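Local coordinates for protein possible TctC subunit of the Tripartite Tricarboxylate Transport(TTT) Family (Rhodopseudomonas palustris, PDB 6HKE) that binds malate as a periplasmic substrate-binding protein and probably delivers it to a tripartite tricarboxylate transporter for C4-dicarboxylate uptake, at residues A34-G46 against K254-V268. The protein carries 2 engineered substitutions. Residues are numbered along the deposited sequence; the frame is centred on the assembly and turned at random.
Sequences ARLITAEMAKTLG and KLNAAVSRALDQSDV
M41 is a knob in the hole formed by L255, A258, V259 and A262, where helix 34-45 crosses helix 254-263 at 116°, their axes 8.0 Å apart. Its chain bends at the thioether and runs alongside V259, pointing the same way, with M41 CE 3.7 Å from V259 CG2. Two alanines allow the close approach: the methyl of A262 fits against the I37 carbonyl and E40 CB, while that of A258 meets L45 CD2 at 3.6 Å and also touches T44 CB. L45 reaches on to L255 with its other methyl. T44 turns OG1 beside its own backbone N (chi1 -56°), where it meets the edge of the R261 guanidinium, in its plane; the NE bond is weak (3.3 Å, 151°). The same hydroxyl lies 2.5 Å from a water that donates to A258 O, linking the two helices a second time. E40 and V268 slide past each other in opposite directions, E40 CG 3.5 Å from V268 CG2, and the bend at E40 chi2 turns its carboxylate against CB and CG of Q265; K43 NZ forms a salt bridge to the syn lone pair of E40 OE1 (2.7 Å). I37 CD1 meets L263 CD2, and L36, its side chain about 13 Å from bound malate, slants across V268. In this type II binding protein the packing joins helix 29-45 to helices 249-263 and 266-274; around it, T38 and M41 touch strand 49-53, and I37, L255 and V259 strand 102-118.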
# COMPACT_ATOMS: atom_id res chain seq x y z
N ALA A 34 7.69 -5.53 -3.72
CA ALA A 34 7.82 -7.01 -3.68
C ALA A 34 8.93 -7.46 -4.65
O ALA A 34 9.76 -8.30 -4.26
CB ALA A 34 6.50 -7.65 -4.00
N ARG A 35 8.98 -6.91 -5.85
CA ARG A 35 9.97 -7.38 -6.86
C ARG A 35 11.38 -7.03 -6.38
O ARG A 35 12.31 -7.84 -6.56
CB ARG A 35 9.67 -6.77 -8.23
CG ARG A 35 8.64 -7.57 -9.01
CD ARG A 35 8.22 -6.92 -10.30
NE ARG A 35 6.95 -7.51 -10.66
CZ ARG A 35 6.79 -8.70 -11.22
NH1 ARG A 35 7.85 -9.43 -11.55
NH2 ARG A 35 5.58 -9.15 -11.45
N LEU A 36 11.51 -5.86 -5.79
CA LEU A 36 12.80 -5.30 -5.32
C LEU A 36 13.32 -6.15 -4.16
O LEU A 36 14.53 -6.50 -4.16
CB LEU A 36 12.56 -3.84 -4.92
CG LEU A 36 13.73 -3.16 -4.23
CD1 LEU A 36 14.97 -3.20 -5.13
CD2 LEU A 36 13.36 -1.73 -3.84
N ILE A 37 12.46 -6.51 -3.19
CA ILE A 37 12.91 -7.24 -1.98
C ILE A 37 13.07 -8.75 -2.28
O ILE A 37 14.13 -9.33 -1.93
CB ILE A 37 12.02 -6.93 -0.77
CG1 ILE A 37 12.19 -5.47 -0.35
CG2 ILE A 37 12.35 -7.87 0.37
CD1 ILE A 37 11.11 -4.94 0.53
N THR A 38 12.09 -9.36 -2.95
CA THR A 38 12.06 -10.83 -3.19
C THR A 38 13.26 -11.26 -4.05
O THR A 38 13.78 -12.36 -3.76
CB THR A 38 10.72 -11.29 -3.77
OG1 THR A 38 10.49 -10.64 -5.02
CG2 THR A 38 9.60 -11.04 -2.78
N ALA A 39 13.69 -10.46 -5.04
CA ALA A 39 14.89 -10.79 -5.85
C ALA A 39 16.12 -10.95 -4.94
O ALA A 39 16.84 -11.96 -5.09
CB ALA A 39 15.15 -9.77 -6.94
N GLU A 40 16.31 -10.06 -3.96
CA GLU A 40 17.48 -10.15 -3.04
C GLU A 40 17.29 -11.34 -2.09
O GLU A 40 18.29 -11.97 -1.77
CB GLU A 40 17.70 -8.83 -2.31
CG GLU A 40 18.23 -7.72 -3.21
CD GLU A 40 19.69 -7.83 -3.64
OE1 GLU A 40 20.20 -8.96 -3.70
OE2 GLU A 40 20.32 -6.78 -3.90
N MET A 41 16.04 -11.66 -1.72
CA MET A 41 15.70 -12.75 -0.77
C MET A 41 16.25 -14.10 -1.28
O MET A 41 16.66 -14.92 -0.44
CB MET A 41 14.19 -12.86 -0.55
CG MET A 41 13.67 -11.90 0.52
SD MET A 41 11.84 -11.80 0.57
CE MET A 41 11.43 -13.34 1.40
N ALA A 42 16.28 -14.33 -2.60
CA ALA A 42 16.75 -15.60 -3.19
C ALA A 42 18.17 -15.95 -2.69
O ALA A 42 18.45 -17.14 -2.56
CB ALA A 42 16.68 -15.52 -4.70
N LYS A 43 19.01 -14.96 -2.39
CA LYS A 43 20.42 -15.16 -1.91
C LYS A 43 20.45 -15.86 -0.54
O LYS A 43 21.39 -16.62 -0.30
CB LYS A 43 21.15 -13.82 -1.82
CG LYS A 43 21.35 -13.14 -3.16
CD LYS A 43 22.23 -11.91 -3.09
CE LYS A 43 22.30 -11.18 -4.41
NZ LYS A 43 22.68 -9.76 -4.22
N THR A 44 19.46 -15.63 0.32
CA THR A 44 19.39 -16.30 1.64
C THR A 44 18.68 -17.64 1.50
O THR A 44 19.07 -18.60 2.16
CB THR A 44 18.75 -15.36 2.67
OG1 THR A 44 19.54 -14.18 2.63
CG2 THR A 44 18.72 -15.91 4.08
N LEU A 45 17.64 -17.72 0.68
CA LEU A 45 16.79 -18.94 0.61
C LEU A 45 17.47 -20.05 -0.20
O LEU A 45 17.18 -21.20 0.10
CB LEU A 45 15.42 -18.56 0.03
CG LEU A 45 14.64 -17.52 0.83
CD1 LEU A 45 13.31 -17.27 0.18
CD2 LEU A 45 14.47 -17.96 2.28
N GLY A 46 18.27 -19.72 -1.22
CA GLY A 46 18.94 -20.71 -2.09
C GLY A 46 18.02 -21.20 -3.20
O GLY A 46 18.42 -22.10 -3.96
N LYS A 254 13.26 -18.26 8.75
CA LYS A 254 14.20 -18.26 7.60
C LYS A 254 13.71 -17.24 6.57
O LYS A 254 14.56 -16.55 5.98
CB LYS A 254 14.30 -19.67 7.01
CG LYS A 254 15.25 -19.82 5.83
CD LYS A 254 16.03 -21.12 5.87
CE LYS A 254 16.35 -21.68 4.50
NZ LYS A 254 17.41 -20.91 3.81
N LEU A 255 12.41 -17.15 6.33
CA LEU A 255 11.86 -16.16 5.37
C LEU A 255 12.13 -14.78 5.95
O LEU A 255 12.65 -13.91 5.22
CB LEU A 255 10.37 -16.39 5.14
CG LEU A 255 10.04 -17.60 4.27
CD1 LEU A 255 8.54 -17.87 4.24
CD2 LEU A 255 10.58 -17.40 2.86
N ASN A 256 11.86 -14.61 7.24
CA ASN A 256 12.00 -13.31 7.94
C ASN A 256 13.45 -12.82 7.83
O ASN A 256 13.68 -11.61 7.59
CB ASN A 256 11.57 -13.44 9.39
CG ASN A 256 11.83 -12.17 10.15
OD1 ASN A 256 12.91 -12.01 10.69
ND2 ASN A 256 10.88 -11.26 10.14
N ALA A 257 14.40 -13.71 8.06
CA ALA A 257 15.84 -13.41 8.01
C ALA A 257 16.21 -13.07 6.56
O ALA A 257 17.04 -12.17 6.35
CB ALA A 257 16.64 -14.58 8.56
N ALA A 258 15.60 -13.76 5.59
CA ALA A 258 15.82 -13.50 4.14
C ALA A 258 15.36 -12.07 3.84
O ALA A 258 16.07 -11.33 3.13
CB ALA A 258 15.11 -14.52 3.30
N VAL A 259 14.23 -11.66 4.38
CA VAL A 259 13.75 -10.26 4.20
C VAL A 259 14.79 -9.34 4.83
O VAL A 259 15.17 -8.35 4.19
CB VAL A 259 12.36 -10.04 4.81
CG1 VAL A 259 11.99 -8.56 4.85
CG2 VAL A 259 11.30 -10.83 4.08
N SER A 260 15.24 -9.67 6.04
CA SER A 260 16.14 -8.79 6.81
C SER A 260 17.41 -8.54 6.01
O SER A 260 17.83 -7.38 5.89
CB SER A 260 16.44 -9.35 8.16
OG SER A 260 16.86 -8.31 9.01
N ARG A 261 18.01 -9.61 5.48
CA ARG A 261 19.30 -9.54 4.74
C ARG A 261 19.08 -8.80 3.41
O ARG A 261 20.00 -8.05 2.99
CB ARG A 261 19.88 -10.95 4.63
CG ARG A 261 20.36 -11.47 5.98
CD ARG A 261 20.52 -12.98 6.09
NE ARG A 261 21.55 -13.42 5.17
CZ ARG A 261 22.86 -13.40 5.40
NH1 ARG A 261 23.35 -12.97 6.56
NH2 ARG A 261 23.69 -13.80 4.46
N ALA A 262 17.90 -8.95 2.80
CA ALA A 262 17.49 -8.25 1.55
C ALA A 262 17.40 -6.74 1.79
O ALA A 262 17.92 -5.94 0.96
CB ALA A 262 16.17 -8.80 1.04
N LEU A 263 16.73 -6.34 2.88
CA LEU A 263 16.60 -4.93 3.32
C LEU A 263 17.98 -4.30 3.55
O LEU A 263 18.11 -3.10 3.35
CB LEU A 263 15.74 -4.91 4.59
CG LEU A 263 14.28 -5.26 4.38
CD1 LEU A 263 13.53 -5.23 5.70
CD2 LEU A 263 13.64 -4.33 3.36
N ASP A 264 18.99 -5.10 3.93
CA ASP A 264 20.39 -4.64 4.17
C ASP A 264 21.16 -4.42 2.87
O ASP A 264 22.22 -3.81 2.95
CB ASP A 264 21.19 -5.65 4.99
CG ASP A 264 20.68 -5.80 6.40
OD1 ASP A 264 20.09 -4.81 6.91
OD2 ASP A 264 20.87 -6.90 6.96
N GLN A 265 20.69 -4.93 1.73
CA GLN A 265 21.38 -4.75 0.43
C GLN A 265 21.32 -3.27 0.04
O GLN A 265 20.25 -2.68 0.12
CB GLN A 265 20.77 -5.59 -0.68
CG GLN A 265 20.95 -7.08 -0.50
CD GLN A 265 22.37 -7.38 -0.11
OE1 GLN A 265 22.66 -7.64 1.06
NE2 GLN A 265 23.27 -7.28 -1.07
N SER A 266 22.46 -2.71 -0.37
CA SER A 266 22.59 -1.31 -0.81
C SER A 266 21.53 -1.00 -1.87
O SER A 266 20.93 0.08 -1.79
CB SER A 266 23.95 -1.03 -1.35
OG SER A 266 24.07 0.36 -1.57
N ASP A 267 21.35 -1.92 -2.81
CA ASP A 267 20.46 -1.77 -3.98
C ASP A 267 19.04 -1.52 -3.50
O ASP A 267 18.35 -0.65 -4.07
CB ASP A 267 20.47 -3.01 -4.86
CG ASP A 267 20.10 -2.68 -6.29
OD1 ASP A 267 20.98 -2.13 -6.98
OD2 ASP A 267 18.92 -2.91 -6.67
N VAL A 268 18.62 -2.28 -2.48
CA VAL A 268 17.25 -2.23 -1.91
C VAL A 268 17.08 -0.94 -1.09
O VAL A 268 16.07 -0.27 -1.32
CB VAL A 268 16.94 -3.52 -1.11
CG1 VAL A 268 15.64 -3.47 -0.33
CG2 VAL A 268 16.92 -4.71 -2.04
O HOH W 1 18.00 -12.47 1.72